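Local coordinates for leucine-rich repeat protein (Bacteroides thetaiotaomicron, PDB 4ECN) that is of unknown function but probably binds other proteins outside the cell through a long curved array of leucine-rich repeats, at residues E561-S566 against L578-N583; I408-E413 against L829-I834; C665-Y670 against F693-P698. All blocks are in the same frame, centred on the assembly; numbering follows the deposited sequence.

Contact 1: E561-S566 against L578-N583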
ATOM      1  N   GLU A 561       4.635  21.608  15.080  1.00 48.57           N
ATOM      2  CA  GLU A 561       5.356  21.968  16.301  1.00 49.31           C
ATOM      3  C   GLU A 561       4.355  22.342  17.434  1.00 54.99           C
ATOM      4  O   GLU A 561       4.635  22.096  18.617  1.00 54.46           O
ATOM      5  CB  GLU A 561       6.355  23.115  16.044  1.00 51.36           C
ATOM      6  CG  GLU A 561       7.546  22.715  15.173  1.00 57.79           C
ATOM      7  CD  GLU A 561       8.535  23.792  14.758  1.00 71.43           C
ATOM      8  OE1 GLU A 561       8.582  24.869  15.395  1.00 68.67           O
ATOM      9  OE2 GLU A 561       9.291  23.536  13.795  1.00 67.48           O
ATOM     10  N   GLU A 562       3.180  22.892  17.047  1.00 51.95           N
ATOM     11  CA  GLU A 562       2.101  23.331  17.940  1.00 52.26           C
ATOM     12  C   GLU A 562       0.716  22.823  17.494  1.00 54.59           C
ATOM     13  O   GLU A 562       0.374  22.934  16.315  1.00 54.65           O
ATOM     14  CB  GLU A 562       2.040  24.884  17.998  1.00 54.88           C
ATOM     15  CG  GLU A 562       3.252  25.588  18.575  1.00 64.17           C
ATOM     16  CD  GLU A 562       3.327  27.083  18.314  1.00 88.02           C
ATOM     17  OE1 GLU A 562       2.298  27.784  18.458  1.00 87.94           O
ATOM     18  OE2 GLU A 562       4.440  27.562  18.006  1.00 86.03           O
ATOM     19  N   PHE A 563      -0.115  22.371  18.451  1.00 48.45           N
ATOM     20  CA  PHE A 563      -1.495  21.995  18.181  1.00 47.51           C
ATOM     21  C   PHE A 563      -2.353  23.230  17.985  1.00 52.69           C
ATOM     22  O   PHE A 563      -2.136  24.207  18.695  1.00 52.36           O
ATOM     23  CB  PHE A 563      -2.066  21.156  19.334  1.00 48.87           C
ATOM     24  CG  PHE A 563      -1.996  19.651  19.198  1.00 48.69           C
ATOM     25  CD1 PHE A 563      -0.856  19.031  18.692  1.00 51.03           C
ATOM     26  CD2 PHE A 563      -3.017  18.849  19.685  1.00 48.59           C
ATOM     27  CE1 PHE A 563      -0.790  17.641  18.577  1.00 50.10           C
ATOM     28  CE2 PHE A 563      -2.939  17.460  19.590  1.00 49.93           C
ATOM     29  CZ  PHE A 563      -1.837  16.865  19.020  1.00 47.37           C
ATOM     30  N   PRO A 564      -3.367  23.207  17.076  1.00 49.85           N
ATOM     31  CA  PRO A 564      -4.270  24.363  16.946  1.00 50.27           C
ATOM     32  C   PRO A 564      -4.935  24.749  18.265  1.00 55.07           C
ATOM     33  O   PRO A 564      -4.995  23.931  19.170  1.00 54.48           O
ATOM     34  CB  PRO A 564      -5.337  23.852  15.961  1.00 51.85           C
ATOM     35  CG  PRO A 564      -4.678  22.782  15.176  1.00 54.51           C
ATOM     36  CD  PRO A 564      -3.771  22.113  16.163  1.00 49.80           C
ATOM     37  N   ALA A 565      -5.453  25.987  18.362  1.00 53.41           N
ATOM     38  CA  ALA A 565      -6.182  26.519  19.515  1.00 53.12           C
ATOM     39  C   ALA A 565      -7.247  25.535  19.989  1.00 56.68           C
ATOM     40  O   ALA A 565      -7.961  24.953  19.158  1.00 56.01           O
ATOM     41  CB  ALA A 565      -6.827  27.839  19.141  1.00 55.02           C
ATOM     42  N   SER A 566      -7.321  25.311  21.316  1.00 52.72           N
ATOM     43  CA  SER A 566      -8.259  24.370  21.930  1.00 51.29           C
ATOM     44  C   SER A 566      -9.706  24.585  21.443  1.00 56.49           C
ATOM     45  O   SER A 566     -10.358  23.615  21.060  1.00 55.68           O
ATOM     46  CB  SER A 566      -8.215  24.483  23.444  1.00 51.54           C
ATOM     47  OG  SER A 566      -9.180  23.624  24.016  1.00 51.67           O
ATOM     48  N   LEU A 578      -6.431   9.568  16.495  1.00 39.96           N
ATOM     49  CA  LEU A 578      -5.484  10.638  16.244  1.00 39.86           C
ATOM     50  C   LEU A 578      -4.068  10.097  16.294  1.00 43.83           C
ATOM     51  O   LEU A 578      -3.670   9.536  17.309  1.00 44.42           O
ATOM     52  CB  LEU A 578      -5.668  11.784  17.236  1.00 40.44           C
ATOM     53  CG  LEU A 578      -4.712  12.936  17.085  1.00 45.95           C
ATOM     54  CD1 LEU A 578      -5.020  13.741  15.830  1.00 46.64           C
ATOM     55  CD2 LEU A 578      -4.768  13.821  18.295  1.00 50.01           C
ATOM     56  N   ASP A 579      -3.328  10.258  15.180  1.00 39.38           N
ATOM     57  CA  ASP A 579      -1.940   9.874  14.967  1.00 38.61           C
ATOM     58  C   ASP A 579      -1.113  11.125  14.700  1.00 47.99           C
ATOM     59  O   ASP A 579      -1.309  11.765  13.673  1.00 49.05           O
ATOM     60  CB  ASP A 579      -1.831   8.874  13.792  1.00 39.09           C
ATOM     61  CG  ASP A 579      -0.485   8.854  13.071  1.00 46.87           C
ATOM     62  OD1 ASP A 579       0.543   8.805  13.748  1.00 49.24           O
ATOM     63  OD2 ASP A 579      -0.475   8.856  11.819  1.00 50.53           O
ATOM     64  N   CYS A 580      -0.190  11.462  15.609  1.00 47.64           N
ATOM     65  CA  CYS A 580       0.739  12.582  15.500  1.00 49.62           C
ATOM     66  C   CYS A 580       2.143  12.116  15.727  1.00 50.51           C
ATOM     67  O   CYS A 580       2.985  12.884  16.199  1.00 52.13           O
ATOM     68  CB  CYS A 580       0.378  13.681  16.482  1.00 53.12           C
ATOM     69  SG  CYS A 580      -0.929  14.758  15.894  1.00 59.65           S
ATOM     70  N   VAL A 581       2.422  10.871  15.389  1.00 43.29           N
ATOM     71  CA  VAL A 581       3.756  10.345  15.587  1.00 41.53           C
ATOM     72  C   VAL A 581       4.716  11.054  14.639  1.00 46.92           C
ATOM     73  O   VAL A 581       4.310  11.534  13.580  1.00 46.56           O
ATOM     74  CB  VAL A 581       3.818   8.814  15.433  1.00 42.98           C
ATOM     75  CG1 VAL A 581       2.737   8.159  16.270  1.00 42.55           C
ATOM     76  CG2 VAL A 581       3.706   8.385  13.977  1.00 42.43           C
ATOM     77  N   HIS A 582       5.979  11.152  15.058  1.00 43.82           N
ATOM     78  CA  HIS A 582       7.097  11.699  14.306  1.00 43.85           C
ATOM     79  C   HIS A 582       6.781  13.078  13.712  1.00 50.17           C
ATOM     80  O   HIS A 582       6.993  13.349  12.518  1.00 51.54           O
ATOM     81  CB  HIS A 582       7.552  10.732  13.215  1.00 43.92           C
ATOM     82  CG  HIS A 582       8.114   9.478  13.795  1.00 47.03           C
ATOM     83  ND1 HIS A 582       7.318   8.374  14.025  1.00 48.67           N
ATOM     84  CD2 HIS A 582       9.365   9.214  14.231  1.00 49.13           C
ATOM     85  CE1 HIS A 582       8.111   7.460  14.561  1.00 47.91           C
ATOM     86  NE2 HIS A 582       9.350   7.923  14.716  1.00 48.52           N
ATOM     87  N   ASN A 583       6.325  13.964  14.585  1.00 45.05           N
ATOM     88  CA  ASN A 583       6.183  15.365  14.265  1.00 44.60           C
ATOM     89  C   ASN A 583       7.261  16.025  15.076  1.00 50.82           C
ATOM     90  O   ASN A 583       8.263  15.362  15.380  1.00 51.99           O
ATOM     91  CB  ASN A 583       4.772  15.882  14.510  1.00 40.70           C
ATOM     92  CG  ASN A 583       3.792  15.550  13.400  1.00 56.58           C
ATOM     93  OD1 ASN A 583       3.372  16.421  12.646  1.00 48.97           O
ATOM     94  ND2 ASN A 583       3.399  14.292  13.265  1.00 48.50           N
TER
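Phe563 and Cys580 bring the two backbones nearest each other, their CA atoms still 10.0 Å apart, so side chains alone bridge the gap between the loop at 561-566 and the end of strand 577-579. This is the interior of a leucine-rich repeat solenoid: the sequence fits an LxxLxLxxNxL pattern, Leu578 and Asn583 at their own positions and Cys580 in place of a leucine, and Phe563 belongs to the return loop of the preceding repeat. The Phe563 side chain carries the contact. Its ring reaches across to Cys580, whose SG lies 3.9 Å from CZ and 4.9 Å from the ring centroid. This sulfur-aromatic contact is oblique, 61° off the ring normal. Leu578 meets the same ring obliquely through one branch, CD2, which stands 4.3 Å from CE2. Leu588 and Leu569 also touch Phe563, while Phe553 and Trp537 pack on Leu578, so the three side chains form part of a continuous buried core. At the end of the strand, an Asx turn starts the bend: Val581 N donates to Asp579 OD1 at 3.2 Å, arriving from above the carboxylate plane. Asn583, at the asparagine position of the motif, then braces this bend and ties it to the previous repeat, its OD1 taking the N-H of Leu560 and its ND2 donating to Met555 O. Asn583 ND2 also donates to Val581 O at 2.9 Å, from above that carbonyl's plane.

Contact 2: I408-E413 against L829-I834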
ATOM      1  N   ILE A 408       6.138 -15.858  29.270  1.00 44.33           N
ATOM      2  CA  ILE A 408       4.748 -15.618  28.845  1.00 43.79           C
ATOM      3  C   ILE A 408       4.367 -16.518  27.656  1.00 50.22           C
ATOM      4  O   ILE A 408       3.250 -17.062  27.628  1.00 50.20           O
ATOM      5  CB  ILE A 408       4.535 -14.117  28.499  1.00 44.73           C
ATOM      6  CG1 ILE A 408       4.577 -13.295  29.812  1.00 44.70           C
ATOM      7  CG2 ILE A 408       3.209 -13.896  27.755  1.00 41.74           C
ATOM      8  CD1 ILE A 408       4.727 -11.814  29.689  1.00 47.25           C
ATOM      9  N   ASN A 409       5.275 -16.648  26.679  1.00 48.14           N
ATOM     10  CA  ASN A 409       5.052 -17.439  25.477  1.00 49.20           C
ATOM     11  C   ASN A 409       4.866 -18.906  25.786  1.00 58.09           C
ATOM     12  O   ASN A 409       4.012 -19.526  25.142  1.00 60.33           O
ATOM     13  CB  ASN A 409       6.181 -17.272  24.490  1.00 47.69           C
ATOM     14  CG  ASN A 409       6.153 -15.939  23.779  1.00 54.75           C
ATOM     15  OD1 ASN A 409       5.094 -15.320  23.570  1.00 41.35           O
ATOM     16  ND2 ASN A 409       7.324 -15.492  23.359  1.00 46.15           N
ATOM     17  N   ARG A 410       5.594 -19.457  26.790  1.00 54.95           N
ATOM     18  CA  ARG A 410       5.413 -20.865  27.154  1.00 55.15           C
ATOM     19  C   ARG A 410       4.379 -21.004  28.302  1.00 63.39           C
ATOM     20  O   ARG A 410       4.321 -22.063  28.923  1.00 65.92           O
ATOM     21  CB  ARG A 410       6.741 -21.560  27.510  1.00 50.92           C
ATOM     22  CG  ARG A 410       7.445 -21.042  28.732  1.00 51.15           C
ATOM     23  CD  ARG A 410       8.734 -21.779  28.966  1.00 55.38           C
ATOM     24  NE  ARG A 410       9.451 -21.146  30.066  1.00 68.77           N
ATOM     25  CZ  ARG A 410      10.469 -20.304  29.920  1.00 83.33           C
ATOM     26  NH1 ARG A 410      10.961 -20.047  28.713  1.00 71.86           N
ATOM     27  NH2 ARG A 410      11.044 -19.761  30.987  1.00 61.75           N
ATOM     28  N   ASN A 411       3.546 -19.974  28.552  1.00 60.66           N
ATOM     29  CA  ASN A 411       2.482 -20.042  29.548  1.00 62.01           C
ATOM     30  C   ASN A 411       1.139 -20.088  28.806  1.00 71.05           C
ATOM     31  O   ASN A 411       0.765 -19.096  28.182  1.00 71.24           O
ATOM     32  CB  ASN A 411       2.551 -18.879  30.557  1.00 62.53           C
ATOM     33  CG  ASN A 411       1.530 -18.948  31.692  1.00 81.99           C
ATOM     34  OD1 ASN A 411       0.513 -19.652  31.624  1.00 78.77           O
ATOM     35  ND2 ASN A 411       1.772 -18.209  32.767  1.00 66.80           N
ATOM     36  N   PRO A 412       0.397 -21.218  28.850  1.00 72.11           N
ATOM     37  CA  PRO A 412      -0.881 -21.296  28.109  1.00 73.32           C
ATOM     38  C   PRO A 412      -2.014 -20.494  28.773  1.00 80.88           C
ATOM     39  O   PRO A 412      -3.056 -20.294  28.137  1.00 80.91           O
ATOM     40  CB  PRO A 412      -1.202 -22.792  28.109  1.00 75.49           C
ATOM     41  CG  PRO A 412       0.073 -23.485  28.590  1.00 79.58           C
ATOM     42  CD  PRO A 412       0.696 -22.502  29.513  1.00 74.64           C
ATOM     43  N   GLU A 413      -1.805 -20.003  30.020  1.00 79.20           N
ATOM     44  CA  GLU A 413      -2.777 -19.160  30.734  1.00 79.81           C
ATOM     45  C   GLU A 413      -2.737 -17.688  30.243  1.00 81.80           C
ATOM     46  O   GLU A 413      -3.567 -16.887  30.680  1.00 82.32           O
ATOM     47  CB  GLU A 413      -2.535 -19.180  32.258  1.00 81.96           C
ATOM     48  CG  GLU A 413      -2.691 -20.520  32.962  1.00 97.42           C
ATOM     49  CD  GLU A 413      -2.455 -20.435  34.462  1.00127.09           C
ATOM     50  OE1 GLU A 413      -1.309 -20.140  34.882  1.00124.67           O
ATOM     51  OE2 GLU A 413      -3.425 -20.665  35.220  1.00121.49           O
ATOM     52  N   LEU A 829      12.981 -27.281  37.613  1.00 52.62           N
ATOM     53  CA  LEU A 829      13.615 -26.012  37.231  1.00 51.20           C
ATOM     54  C   LEU A 829      14.596 -26.373  36.119  1.00 54.14           C
ATOM     55  O   LEU A 829      15.795 -26.544  36.377  1.00 53.02           O
ATOM     56  CB  LEU A 829      14.286 -25.356  38.475  1.00 50.72           C
ATOM     57  CG  LEU A 829      14.522 -23.824  38.490  1.00 53.14           C
ATOM     58  CD1 LEU A 829      15.133 -23.392  39.809  1.00 51.91           C
ATOM     59  CD2 LEU A 829      15.414 -23.345  37.339  1.00 54.69           C
ATOM     60  N   TYR A 830      14.058 -26.581  34.894  1.00 50.15           N
ATOM     61  CA  TYR A 830      14.820 -27.144  33.790  1.00 49.62           C
ATOM     62  C   TYR A 830      15.462 -26.103  32.835  1.00 52.60           C
ATOM     63  O   TYR A 830      16.045 -26.531  31.836  1.00 52.45           O
ATOM     64  CB  TYR A 830      13.930 -28.099  32.977  1.00 50.57           C
ATOM     65  CG  TYR A 830      12.766 -27.467  32.251  1.00 50.85           C
ATOM     66  CD1 TYR A 830      12.904 -27.005  30.945  1.00 52.88           C
ATOM     67  CD2 TYR A 830      11.495 -27.446  32.817  1.00 50.65           C
ATOM     68  CE1 TYR A 830      11.821 -26.470  30.245  1.00 53.24           C
ATOM     69  CE2 TYR A 830      10.398 -26.935  32.120  1.00 50.61           C
ATOM     70  CZ  TYR A 830      10.567 -26.443  30.833  1.00 58.65           C
ATOM     71  OH  TYR A 830       9.507 -25.917  30.126  1.00 61.95           O
ATOM     72  N   ILE A 831      15.411 -24.776  33.139  1.00 47.52           N
ATOM     73  CA  ILE A 831      16.104 -23.740  32.337  1.00 45.39           C
ATOM     74  C   ILE A 831      16.986 -22.947  33.289  1.00 49.82           C
ATOM     75  O   ILE A 831      16.481 -22.046  33.954  1.00 49.36           O
ATOM     76  CB  ILE A 831      15.195 -22.811  31.505  1.00 46.82           C
ATOM     77  CG1 ILE A 831      14.089 -23.576  30.767  1.00 46.60           C
ATOM     78  CG2 ILE A 831      16.052 -21.993  30.536  1.00 46.85           C
ATOM     79  CD1 ILE A 831      13.040 -22.734  30.190  1.00 45.88           C
ATOM     80  N   LEU A 832      18.292 -23.285  33.384  1.00 46.70           N
ATOM     81  CA  LEU A 832      19.174 -22.627  34.349  1.00 45.97           C
ATOM     82  C   LEU A 832      20.380 -21.982  33.686  1.00 49.99           C
ATOM     83  O   LEU A 832      21.139 -22.672  33.010  1.00 50.15           O
ATOM     84  CB  LEU A 832      19.654 -23.657  35.392  1.00 46.02           C
ATOM     85  CG  LEU A 832      20.461 -23.129  36.578  1.00 49.65           C
ATOM     86  CD1 LEU A 832      19.600 -22.323  37.510  1.00 48.92           C
ATOM     87  CD2 LEU A 832      21.064 -24.272  37.369  1.00 52.60           C
ATOM     88  N   ASP A 833      20.581 -20.664  33.936  1.00 45.90           N
ATOM     89  CA  ASP A 833      21.723 -19.902  33.427  1.00 45.76           C
ATOM     90  C   ASP A 833      22.681 -19.615  34.573  1.00 51.18           C
ATOM     91  O   ASP A 833      22.391 -18.799  35.452  1.00 51.55           O
ATOM     92  CB  ASP A 833      21.289 -18.602  32.722  1.00 46.81           C
ATOM     93  CG  ASP A 833      22.382 -17.561  32.477  1.00 57.72           C
ATOM     94  OD1 ASP A 833      23.514 -17.952  32.084  1.00 58.50           O
ATOM     95  OD2 ASP A 833      22.090 -16.355  32.613  1.00 64.17           O
ATOM     96  N   ILE A 834      23.818 -20.312  34.573  1.00 47.21           N
ATOM     97  CA  ILE A 834      24.830 -20.129  35.593  1.00 46.97           C
ATOM     98  C   ILE A 834      26.155 -19.722  34.924  1.00 51.21           C
ATOM     99  O   ILE A 834      27.182 -19.661  35.605  1.00 49.98           O
ATOM    100  CB  ILE A 834      24.985 -21.375  36.486  1.00 50.46           C
ATOM    101  CG1 ILE A 834      25.400 -22.637  35.687  1.00 51.04           C
ATOM    102  CG2 ILE A 834      23.732 -21.593  37.339  1.00 50.25           C
ATOM    103  CD1 ILE A 834      26.015 -23.736  36.591  1.00 52.66           C
TER
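Next to Arg410, the residue that reaches Ile831 across this contact, the shortest sound polar bond runs from Glu413 N to Asn411 OD1, 2.8 Å long with an N-H...O angle of 148°. It makes an Asx turn just past the end of helix 402-409, and Asn411 N, bonded to Ile408 O at 3.1 Å, secures the same exit. Arg410 is the first residue to leave the helical path, and its side chain spans the distance to the strand. CG sits between the backbone N and the carbonyl carbon (chi1 65°), and from there the chain runs extended to NE, which brings the guanidinium up to Ile831. Ile831 comes from the opposite direction and sets its CD1 methyl over the centre of one guanidinium face, 3.5 Å from CZ. NH1 and NH2 each lie 3.7 Å from that methyl, so the methyl rests on the flat of the group, while the N-H bonds remain directed within its plane. NH2 donates one of its N-H groups to Gln810 OE1 on strand 810-812. Lower on the chain, Arg410 CD passes 4.4 Å from Tyr830 OH. Replaced by an alanine, Arg410 would lose its guanidinium, which would probably leave Gln810 without this donor and the Ile831 methyl without its flat partner. The contact thus joins the tail of helix 402-409 to strand 831-833, which runs in the parallel repeat sheet between strands 810-812 and 857-859.

Contact 3: C665-Y670 against F693-P698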
ATOM      1  N   CYS A 665      -0.392  16.204  39.950  1.00 55.39           N
ATOM      2  CA  CYS A 665      -1.522  16.468  40.845  1.00 56.55           C
ATOM      3  C   CYS A 665      -1.277  15.849  42.231  1.00 62.23           C
ATOM      4  O   CYS A 665      -0.326  15.091  42.422  1.00 61.70           O
ATOM      5  CB  CYS A 665      -2.825  15.948  40.235  1.00 56.82           C
ATOM      6  SG  CYS A 665      -2.926  14.142  40.082  1.00 59.77           S
ATOM      7  N   SER A 666      -2.172  16.149  43.185  1.00 60.76           N
ATOM      8  CA  SER A 666      -2.141  15.597  44.533  1.00 61.20           C
ATOM      9  C   SER A 666      -2.577  14.124  44.504  1.00 66.37           C
ATOM     10  O   SER A 666      -3.233  13.692  43.555  1.00 66.89           O
ATOM     11  CB  SER A 666      -3.037  16.410  45.459  1.00 66.01           C
ATOM     12  OG  SER A 666      -4.375  16.433  44.994  1.00 75.53           O
HETATM   13  N   MSE A 667      -2.213  13.354  45.531  1.00 62.10           N
HETATM   14  CA  MSE A 667      -2.565  11.944  45.606  1.00 60.97           C
HETATM   15  C   MSE A 667      -4.097  11.769  45.686  1.00 67.76           C
HETATM   16  O   MSE A 667      -4.658  10.831  45.107  1.00 66.85           O
HETATM   17  CB  MSE A 667      -1.868  11.334  46.826  1.00 62.83           C
HETATM   18  CG  MSE A 667      -2.030   9.827  46.949  1.00 69.13           C
HETATM   19 SE   MSE A 667      -1.335   8.858  45.411  0.75 75.79          SE
HETATM   20  CE  MSE A 667      -2.831   7.726  45.074  1.00 71.80           C
ATOM     21  N   ASP A 668      -4.764  12.719  46.352  1.00 67.31           N
ATOM     22  CA  ASP A 668      -6.212  12.748  46.566  1.00 68.72           C
ATOM     23  C   ASP A 668      -6.978  13.017  45.249  1.00 71.18           C
ATOM     24  O   ASP A 668      -8.119  12.563  45.104  1.00 71.49           O
ATOM     25  CB  ASP A 668      -6.545  13.823  47.611  1.00 72.67           C
ATOM     26  CG  ASP A 668      -5.639  13.745  48.833  1.00 91.50           C
ATOM     27  OD1 ASP A 668      -5.713  12.725  49.569  1.00 92.46           O
ATOM     28  OD2 ASP A 668      -4.800  14.666  49.014  1.00100.66           O
ATOM     29  N   ASP A 669      -6.342  13.726  44.294  1.00 65.13           N
ATOM     30  CA  ASP A 669      -6.915  14.040  42.983  1.00 63.54           C
ATOM     31  C   ASP A 669      -6.585  12.980  41.928  1.00 63.07           C
ATOM     32  O   ASP A 669      -7.296  12.898  40.919  1.00 63.05           O
ATOM     33  CB  ASP A 669      -6.407  15.399  42.485  1.00 65.94           C
ATOM     34  CG  ASP A 669      -6.922  16.620  43.219  1.00 81.30           C
ATOM     35  OD1 ASP A 669      -8.026  16.541  43.820  1.00 83.06           O
ATOM     36  OD2 ASP A 669      -6.257  17.674  43.144  1.00 89.14           O
ATOM     37  N   TYR A 670      -5.502  12.182  42.141  1.00 55.18           N
ATOM     38  CA  TYR A 670      -5.054  11.165  41.183  1.00 51.66           C
ATOM     39  C   TYR A 670      -6.085  10.016  41.094  1.00 56.37           C
ATOM     40  O   TYR A 670      -6.481   9.457  42.128  1.00 56.32           O
ATOM     41  CB  TYR A 670      -3.665  10.640  41.543  1.00 49.41           C
ATOM     42  CG  TYR A 670      -3.071   9.798  40.437  1.00 47.88           C
ATOM     43  CD1 TYR A 670      -2.856  10.327  39.168  1.00 49.67           C
ATOM     44  CD2 TYR A 670      -2.697   8.485  40.663  1.00 47.10           C
ATOM     45  CE1 TYR A 670      -2.334   9.549  38.139  1.00 48.40           C
ATOM     46  CE2 TYR A 670      -2.158   7.701  39.647  1.00 46.78           C
ATOM     47  CZ  TYR A 670      -1.971   8.237  38.387  1.00 50.88           C
ATOM     48  OH  TYR A 670      -1.447   7.453  37.385  1.00 47.52           O
ATOM     49  N   PHE A 693      -1.032   1.760  42.323  1.00 42.13           N
ATOM     50  CA  PHE A 693      -1.633   0.690  43.093  1.00 42.32           C
ATOM     51  C   PHE A 693      -2.621   1.254  44.117  1.00 45.79           C
ATOM     52  O   PHE A 693      -3.749   0.749  44.235  1.00 44.88           O
ATOM     53  CB  PHE A 693      -0.510  -0.126  43.754  1.00 44.45           C
ATOM     54  CG  PHE A 693       0.394  -0.705  42.685  1.00 45.82           C
ATOM     55  CD1 PHE A 693      -0.006  -1.814  41.941  1.00 49.18           C
ATOM     56  CD2 PHE A 693       1.584  -0.075  42.343  1.00 47.86           C
ATOM     57  CE1 PHE A 693       0.786  -2.301  40.900  1.00 49.81           C
ATOM     58  CE2 PHE A 693       2.376  -0.564  41.304  1.00 50.84           C
ATOM     59  CZ  PHE A 693       1.985  -1.688  40.603  1.00 48.95           C
ATOM     60  N   ALA A 694      -2.223   2.342  44.801  1.00 41.46           N
ATOM     61  CA  ALA A 694      -3.043   3.046  45.773  1.00 40.16           C
ATOM     62  C   ALA A 694      -4.372   3.457  45.156  1.00 45.08           C
ATOM     63  O   ALA A 694      -5.376   3.443  45.857  1.00 46.04           O
ATOM     64  CB  ALA A 694      -2.302   4.258  46.287  1.00 40.52           C
ATOM     65  N   THR A 695      -4.400   3.734  43.833  1.00 41.66           N
ATOM     66  CA  THR A 695      -5.611   4.153  43.110  1.00 42.16           C
ATOM     67  C   THR A 695      -6.378   2.944  42.481  1.00 46.55           C
ATOM     68  O   THR A 695      -7.332   3.145  41.712  1.00 46.75           O
ATOM     69  CB  THR A 695      -5.275   5.181  42.027  1.00 45.46           C
ATOM     70  OG1 THR A 695      -4.209   4.705  41.219  1.00 44.59           O
ATOM     71  CG2 THR A 695      -4.901   6.500  42.592  1.00 43.01           C
ATOM     72  N   GLY A 696      -5.997   1.729  42.861  1.00 41.61           N
ATOM     73  CA  GLY A 696      -6.651   0.505  42.408  1.00 41.17           C
ATOM     74  C   GLY A 696      -6.630   0.239  40.915  1.00 44.59           C
ATOM     75  O   GLY A 696      -7.616  -0.277  40.372  1.00 45.97           O
ATOM     76  N   SER A 697      -5.500   0.578  40.248  1.00 38.35           N
ATOM     77  CA  SER A 697      -5.295   0.375  38.819  1.00 37.19           C
ATOM     78  C   SER A 697      -5.180  -1.138  38.509  1.00 42.59           C
ATOM     79  O   SER A 697      -4.413  -1.840  39.172  1.00 42.21           O
ATOM     80  CB  SER A 697      -4.060   1.135  38.351  1.00 38.73           C
ATOM     81  OG  SER A 697      -4.239   2.534  38.503  1.00 41.49           O
ATOM     82  N   PRO A 698      -5.969  -1.682  37.546  1.00 39.80           N
ATOM     83  CA  PRO A 698      -5.919  -3.139  37.291  1.00 39.04           C
ATOM     84  C   PRO A 698      -4.720  -3.539  36.431  1.00 43.25           C
ATOM     85  O   PRO A 698      -4.893  -4.128  35.355  1.00 44.11           O
ATOM     86  CB  PRO A 698      -7.241  -3.421  36.574  1.00 40.76           C
ATOM     87  CG  PRO A 698      -7.625  -2.126  35.959  1.00 45.35           C
ATOM     88  CD  PRO A 698      -6.952  -1.006  36.673  1.00 41.00           C
TER
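Apolar contacts bring Met667 and Tyr670 against Ala694 and Thr695, and the CG2 methyl of Thr695 is at their centre. Met667, a selenomethionine, starts with CG anti to its backbone N (chi1 -174°) and then bends, bringing its CE to 3.5 Å from Thr695 CG2 and 3.7 Å from Ala694 CB. Tyr670 meets the same methyl with its ring: CD2 stands 3.5 Å from Thr695 CG2, the two side chains crossing at about a right angle, with the methyl oblique to the ring. The backbone carbonyl of Tyr670 also packs on it. The polar part belongs to each segment separately. Thr695 OG1 turns back to the carbonyls of Glu691 and Leu692 in the helix it follows, which leaves CG2 to face the loop. Gly696, at positive phi, is the C-prime residue of a Schellman motif, with Gly696 N bonded to Phe693 O at 2.8 Å. In the loop at 665-670, Ser666 OG and Asp669 make weak bonds around a turn whose residues 667-669 have helical backbone angles. The contact therefore packs the loop leading to strand 675-679 on the end of short helix 690-694, which precedes the neighbouring parallel strand 701-703.

In the fold
All three contacts belong to the leucine-rich repeat part of the chain, though none touches another. Contact 1 joins successive repeats of the sheet that runs from strand 317-319 to 616-617; contact 3 does the same in the following parallel sheet, 623-625 to 857-859, and the centres of contacts 1 and 3 are about 28 Å apart. Contact 2 differs in kind: its first segment precedes both others in sequence and its second follows them, so it spans 415 residues and draws helix 402-409, which lies in sequence between strands 351-353 and 452-456, to the second sheet. Its centre lies about 43 Å from that of contact 1 and about 34 Å from that of contact 3. Local stacking between repeats is thus supplemented here by a connection distant in sequence.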